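Long-range contacts in haemagglutinin I (Physarum polycephalum, PDB 3A5P), which binds sugars as a lectin and probably agglutinates red blood cells by joining their surface carbohydrates: residues 2-7 with 73-78; 54-59 with 66-71. All coordinates share one frame; numbering follows the deposited sequence. Where two conformers were deposited one is given.

How the contacts relate
Both contacts pair neighbouring strands of a two-sheet beta sandwich related to the legume lectin fold, one in each sheet. Contact 1 joins parallel strands distant in sequence and is partly buried: Trp3 and small or branched residues face inward, while Ser4, Gln6 and Thr77, with Val75 and a water, line the outer face. Contact 2, a local antiparallel hairpin, is more deeply buried and richer in aromatic rings; the loop of Ile45, Pro47, Thr49 and Val50 roofs its Tyr55, Thr57 and Gln67 face. The two meet across the sandwich, where the Trp3 ring packs on Ile56, Ala76 rests on Leu68, and Tyr70 OH bonds the backbone N of Val2. Contact 2 is nested in the loop closed by contact 1.

Contact 1 of 2, residues 2-7 with 73-78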
loop_
_atom_site.group_PDB
_atom_site.type_symbol
_atom_site.label_atom_id
_atom_site.label_comp_id
_atom_site.label_asym_id
_atom_site.label_seq_id
_atom_site.Cartn_x
_atom_site.Cartn_y
_atom_site.Cartn_z
ATOM N N VAL A 2 2.444 -21.150 3.795
ATOM C CA VAL A 2 1.868 -19.850 4.282
ATOM C C VAL A 2 2.919 -19.091 5.089
ATOM O O VAL A 2 3.902 -19.673 5.569
ATOM C CB VAL A 2 0.554 -20.018 5.096
ATOM C CG1 VAL A 2 -0.617 -20.515 4.187
ATOM C CG2 VAL A 2 0.755 -20.945 6.313
ATOM N N TRP A 3 2.724 -17.778 5.209
ATOM C CA TRP A 3 3.758 -16.911 5.770
ATOM C C TRP A 3 3.134 -15.702 6.436
ATOM O O TRP A 3 2.001 -15.282 6.099
ATOM C CB TRP A 3 4.766 -16.475 4.691
ATOM C CG TRP A 3 4.065 -15.980 3.446
ATOM C CD1 TRP A 3 3.594 -16.749 2.412
ATOM C CD2 TRP A 3 3.708 -14.634 3.140
ATOM N NE1 TRP A 3 2.971 -15.960 1.485
ATOM C CE2 TRP A 3 3.051 -14.654 1.887
ATOM C CE3 TRP A 3 3.897 -13.398 3.792
ATOM C CZ2 TRP A 3 2.548 -13.502 1.284
ATOM C CZ3 TRP A 3 3.415 -12.250 3.180
ATOM C CH2 TRP A 3 2.740 -12.312 1.933
ATOM N N SER A 4 3.871 -15.181 7.413
ATOM C CA SER A 4 3.507 -13.961 8.126
ATOM C C SER A 4 4.565 -12.894 7.850
ATOM O O SER A 4 5.610 -13.190 7.245
ATOM C CB SER A 4 3.395 -14.238 9.626
ATOM O OG SER A 4 4.668 -14.568 10.162
ATOM N N VAL A 5 4.284 -11.660 8.287
ATOM C CA VAL A 5 5.242 -10.564 8.191
ATOM C C VAL A 5 5.423 -9.968 9.593
ATOM O O VAL A 5 4.432 -9.614 10.270
ATOM C CB VAL A 5 4.799 -9.445 7.202
ATOM C CG1 VAL A 5 5.856 -8.334 7.153
ATOM C CG2 VAL A 5 4.572 -10.014 5.789
ATOM N N GLN A 6 6.682 -9.893 10.031
ATOM C CA GLN A 6 7.045 -9.257 11.309
ATOM C C GLN A 6 7.711 -7.923 11.026
ATOM O O GLN A 6 8.497 -7.806 10.100
ATOM C CB GLN A 6 8.023 -10.130 12.080
ATOM C CG GLN A 6 7.357 -11.313 12.762
ATOM C CD GLN A 6 6.612 -10.880 14.003
ATOM O OE1 GLN A 6 7.147 -10.125 14.844
ATOM N NE2 GLN A 6 5.372 -11.323 14.125
ATOM N N ILE A 7 7.410 -6.913 11.828
ATOM C CA ILE A 7 8.023 -5.598 11.606
ATOM C C ILE A 7 8.804 -5.174 12.852
ATOM O O ILE A 7 8.298 -5.269 13.980
ATOM C CB ILE A 7 6.981 -4.532 11.149
ATOM C CG1 ILE A 7 5.837 -4.419 12.165
ATOM C CG2 ILE A 7 6.444 -4.860 9.723
ATOM C CD1 ILE A 7 4.939 -3.202 11.985
ATOM N N GLY A 73 6.513 -22.921 8.014
ATOM C CA GLY A 73 5.729 -21.693 8.114
ATOM C C GLY A 73 6.654 -20.485 8.044
ATOM O O GLY A 73 7.462 -20.263 8.947
ATOM N N GLY A 74 6.540 -19.711 6.968
ATOM C CA GLY A 74 7.428 -18.569 6.720
ATOM C C GLY A 74 7.156 -17.347 7.588
ATOM O O GLY A 74 6.013 -17.063 7.942
ATOM N N VAL A 75 8.231 -16.645 7.963
ATOM C CA VAL A 75 8.128 -15.375 8.672
ATOM C C VAL A 75 9.084 -14.414 7.985
ATOM O O VAL A 75 10.303 -14.571 8.069
ATOM C CB VAL A 75 8.493 -15.505 10.186
ATOM C CG1 VAL A 75 8.358 -14.158 10.899
ATOM C CG2 VAL A 75 7.620 -16.546 10.863
ATOM N N ALA A 76 8.532 -13.450 7.249
ATOM C CA ALA A 76 9.362 -12.414 6.651
ATOM C C ALA A 76 9.449 -11.261 7.655
ATOM O O ALA A 76 8.431 -10.665 8.022
ATOM C CB ALA A 76 8.784 -11.947 5.326
ATOM N N THR A 77 10.652 -10.983 8.127
ATOM C CA THR A 77 10.840 -9.915 9.109
ATOM C C THR A 77 11.450 -8.706 8.414
ATOM O O THR A 77 12.519 -8.820 7.809
ATOM C CB THR A 77 11.739 -10.378 10.276
ATOM O OG1 THR A 77 11.119 -11.503 10.919
ATOM C CG2 THR A 77 11.910 -9.218 11.296
ATOM N N ALA A 78 10.766 -7.560 8.497
ATOM C CA ALA A 78 11.281 -6.304 7.933
ATOM C C ALA A 78 11.752 -5.422 9.074
ATOM O O ALA A 78 10.944 -5.032 9.934
ATOM C CB ALA A 78 10.208 -5.598 7.103
HETATM O O HOH W 1 4.233 -17.461 10.068
#
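Trp3 and Gly74 begin a parallel strand pair in the mixed sheet of a legume-lectin-like sandwich, with their CA atoms 4.1 Å apart. Five backbone bonds follow, from Gly74 N to Val2 O through to Ala78 N, which meets Gln6 O at 2.8 Å. The tight side is the inner face, where the side chains of Trp3, Val5, Ile7, Ala76 and Ala78 point toward the opposite sheet, with Gly74 beside Trp3. Small residues on the second strand leave the bulk to the first. Trp3 CB lies 3.5 Å from Gly74 O, and chi1 of 48°, with CG between the backbone N and carbonyl carbon, carries the indole on into the core. There NE1 bonds Glu44, Arg30 makes a cation-pi contact with the ring, and Val5 CG2 sits in plane at its edge. Val5 CG1 comes within 3.6 Å of Ala76 O.

The outer face, formed by Ser4, Gln6, Val75 and Thr77, is looser and more exposed. Gln6 CG, anti to the carbonyl carbon, lies 3.5 Å from Val75 CG1; the bend at chi2 (-76°) then turns the amide away from the partner strand. Gln6 CB also touches Thr77 OG1. Beside Val75 CG2, Ser4 OG joins a water that bridges the strands: the water lies 2.9 Å from Ser4 OG and donates to Gly74 O at 2.8 Å.

Contact 2 of 2, residues 54-59 with 66-71; sequences WYITVH and FQLGYE
Trp54 pairs with Tyr70 at the open end of an antiparallel beta hairpin, whose second strand edges the five-stranded sheet of this lectin sandwich within the chain. Their backbones exchange two bonds, and Trp54 CB makes a CH-pi contact over one face of the Tyr70 ring, 3.4 Å from its centroid. The indole and phenol planes are inclined by 45°, neither stacked nor edge-to-face.

Tyr55 turns to the other face of the sheet, where it meets Gln67: the ring and amide planes lie 29° apart, and Tyr55 CD1 is 3.5 Å from Gln67 NE2. Its backbone O, near the edge of the Tyr70 ring, accepts a bond from a water that in turn accepts a hydrogen bond from Tyr70 OH, itself also bonded to Val2 N.

Ile56 returns to the core and exchanges bonds with Leu68, the straighter running from Leu68 N to Ile56 O at 2.7 Å. Its CG1 meets Tyr70 CE2 at 3.7 Å, the two side chains crossing at about a right angle.

Thr57 OG1 accepts a bond from Gln67 NE2 at 3.1 Å; CG anti to the backbone N (chi1 -171°) and an extended chain bring the Gln67 amide there. The loop after strand 40-43 roofs this face: Tyr55 OH bonds Glu44 O, Thr57 OG1 bonds Ile45 O, and Gln67 is fixed in rotation by NE2 bonding Pro47 O and OE1 bonding the backbone N of Thr49 and Val50.

Val58, just before His59, whose NE2 bonds Ala104 O of the second subunit, lies alongside Phe66 on the inner face of the sheet. Ile88 and Leu98 of the opposite sheet close over this cluster, in which Val58 CG2 sits 4.0 Å from Phe66 CE1 and 3.9 Å from Leu68 CD1.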
loop_
_atom_site.group_PDB
_atom_site.type_symbol
_atom_site.label_atom_id
_atom_site.label_comp_id
_atom_site.label_asym_id
_atom_site.label_seq_id
_atom_site.Cartn_x
_atom_site.Cartn_y
_atom_site.Cartn_z
ATOM N N TRP A 54 9.192 -22.690 -0.876
ATOM C CA TRP A 54 8.157 -21.647 -0.900
ATOM C C TRP A 54 8.770 -20.264 -1.013
ATOM O O TRP A 54 9.931 -20.071 -0.670
ATOM C CB TRP A 54 7.298 -21.700 0.370
ATOM C CG TRP A 54 6.995 -23.075 0.819
ATOM C CD1 TRP A 54 7.332 -23.644 2.008
ATOM C CD2 TRP A 54 6.313 -24.082 0.066
ATOM N NE1 TRP A 54 6.882 -24.944 2.056
ATOM C CE2 TRP A 54 6.262 -25.240 0.870
ATOM C CE3 TRP A 54 5.732 -24.113 -1.210
ATOM C CZ2 TRP A 54 5.650 -26.417 0.445
ATOM C CZ3 TRP A 54 5.131 -25.284 -1.636
ATOM C CH2 TRP A 54 5.094 -26.421 -0.808
ATOM N N TYR A 55 7.969 -19.297 -1.462
ATOM C CA TYR A 55 8.491 -17.972 -1.745
ATOM C C TYR A 55 7.514 -16.854 -1.363
ATOM O O TYR A 55 6.303 -17.075 -1.215
ATOM C CB TYR A 55 8.912 -17.850 -3.221
ATOM C CG TYR A 55 7.736 -17.786 -4.174
ATOM C CD1 TYR A 55 7.158 -16.560 -4.513
ATOM C CD2 TYR A 55 7.168 -18.960 -4.698
ATOM C CE1 TYR A 55 6.048 -16.491 -5.360
ATOM C CE2 TYR A 55 6.062 -18.903 -5.568
ATOM C CZ TYR A 55 5.508 -17.667 -5.883
ATOM O OH TYR A 55 4.427 -17.569 -6.732
ATOM N N ILE A 56 8.088 -15.668 -1.180
ATOM C CA ILE A 56 7.352 -14.421 -0.973
ATOM C C ILE A 56 8.029 -13.374 -1.864
ATOM O O ILE A 56 9.239 -13.124 -1.733
ATOM C CB ILE A 56 7.416 -13.936 0.496
ATOM C CG1 ILE A 56 7.002 -15.053 1.465
ATOM C CG2 ILE A 56 6.488 -12.673 0.675
ATOM C CD1 ILE A 56 7.371 -14.765 2.964
ATOM N N THR A 57 7.251 -12.779 -2.762
ATOM C CA THR A 57 7.731 -11.715 -3.646
ATOM C C THR A 57 7.482 -10.352 -3.011
ATOM O O THR A 57 6.449 -10.130 -2.385
ATOM C CB THR A 57 7.055 -11.795 -4.999
ATOM O OG1 THR A 57 7.393 -13.058 -5.581
ATOM C CG2 THR A 57 7.531 -10.662 -5.903
ATOM N N VAL A 58 8.468 -9.476 -3.134
ATOM C CA VAL A 58 8.400 -8.154 -2.515
ATOM C C VAL A 58 8.392 -7.093 -3.606
ATOM O O VAL A 58 9.273 -7.087 -4.496
ATOM C CB VAL A 58 9.572 -7.951 -1.530
ATOM C CG1 VAL A 58 9.526 -6.546 -0.880
ATOM C CG2 VAL A 58 9.538 -9.031 -0.464
ATOM N N HIS A 59 7.378 -6.221 -3.555
ATOM C CA HIS A 59 7.342 -5.041 -4.407
ATOM C C HIS A 59 7.583 -3.773 -3.588
ATOM O O HIS A 59 6.961 -3.557 -2.530
ATOM C CB HIS A 59 6.017 -4.953 -5.167
ATOM C CG HIS A 59 5.937 -5.895 -6.322
ATOM N ND1 HIS A 59 5.607 -7.222 -6.174
ATOM C CD2 HIS A 59 6.175 -5.707 -7.642
ATOM C CE1 HIS A 59 5.641 -7.816 -7.355
ATOM N NE2 HIS A 59 5.973 -6.915 -8.264
ATOM N N PHE A 66 12.654 -7.898 -4.873
ATOM C CA PHE A 66 13.323 -9.212 -4.802
ATOM C C PHE A 66 12.342 -10.267 -4.345
ATOM O O PHE A 66 11.201 -9.945 -3.988
ATOM C CB PHE A 66 14.555 -9.206 -3.858
ATOM C CG PHE A 66 14.375 -8.381 -2.597
ATOM C CD1 PHE A 66 13.590 -8.851 -1.534
ATOM C CD2 PHE A 66 14.989 -7.127 -2.475
ATOM C CE1 PHE A 66 13.418 -8.076 -0.364
ATOM C CE2 PHE A 66 14.821 -6.346 -1.314
ATOM C CZ PHE A 66 14.040 -6.832 -0.258
ATOM N N GLN A 67 12.791 -11.519 -4.313
ATOM C CA GLN A 67 11.969 -12.597 -3.816
ATOM C C GLN A 67 12.696 -13.280 -2.677
ATOM O O GLN A 67 13.931 -13.452 -2.732
ATOM C CB GLN A 67 11.685 -13.593 -4.936
ATOM C CG GLN A 67 10.648 -14.648 -4.588
ATOM C CD GLN A 67 10.332 -15.532 -5.797
ATOM O OE1 GLN A 67 10.938 -16.593 -5.967
ATOM N NE2 GLN A 67 9.426 -15.066 -6.663
ATOM N N LEU A 68 11.922 -13.674 -1.666
ATOM C CA LEU A 68 12.401 -14.372 -0.481
ATOM C C LEU A 68 11.942 -15.830 -0.543
ATOM O O LEU A 68 10.882 -16.126 -1.097
ATOM C CB LEU A 68 11.769 -13.761 0.763
ATOM C CG LEU A 68 11.665 -12.224 0.866
ATOM C CD1 LEU A 68 10.642 -11.835 1.933
ATOM C CD2 LEU A 68 13.027 -11.665 1.205
ATOM N N GLY A 69 12.726 -16.718 0.052
ATOM C CA GLY A 69 12.366 -18.136 0.146
ATOM C C GLY A 69 12.192 -18.570 1.589
ATOM O O GLY A 69 12.759 -17.959 2.529
ATOM N N TYR A 70 11.404 -19.620 1.774
ATOM C CA TYR A 70 11.215 -20.191 3.101
ATOM C C TYR A 70 10.828 -21.671 3.055
ATOM O O TYR A 70 10.350 -22.192 2.036
ATOM C CB TYR A 70 10.193 -19.363 3.928
ATOM C CG TYR A 70 8.744 -19.478 3.480
ATOM C CD1 TYR A 70 7.898 -20.454 4.027
ATOM C CD2 TYR A 70 8.212 -18.614 2.503
ATOM C CE1 TYR A 70 6.572 -20.571 3.631
ATOM C CE2 TYR A 70 6.861 -18.729 2.085
ATOM C CZ TYR A 70 6.055 -19.720 2.658
ATOM O OH TYR A 70 4.747 -19.866 2.262
ATOM N N GLU A 71 11.083 -22.334 4.173
ATOM C CA GLU A 71 10.606 -23.678 4.425
ATOM C C GLU A 71 9.680 -23.596 5.629
ATOM O O GLU A 71 9.783 -22.665 6.436
ATOM C CB GLU A 71 11.787 -24.607 4.739
ATOM C CG GLU A 71 12.850 -24.676 3.660
ATOM C CD GLU A 71 12.363 -25.346 2.378
ATOM O OE1 GLU A 71 11.328 -26.063 2.419
ATOM O OE2 GLU A 71 13.022 -25.143 1.338
HETATM O O HOH W 2 4.393 -18.715 -0.241
#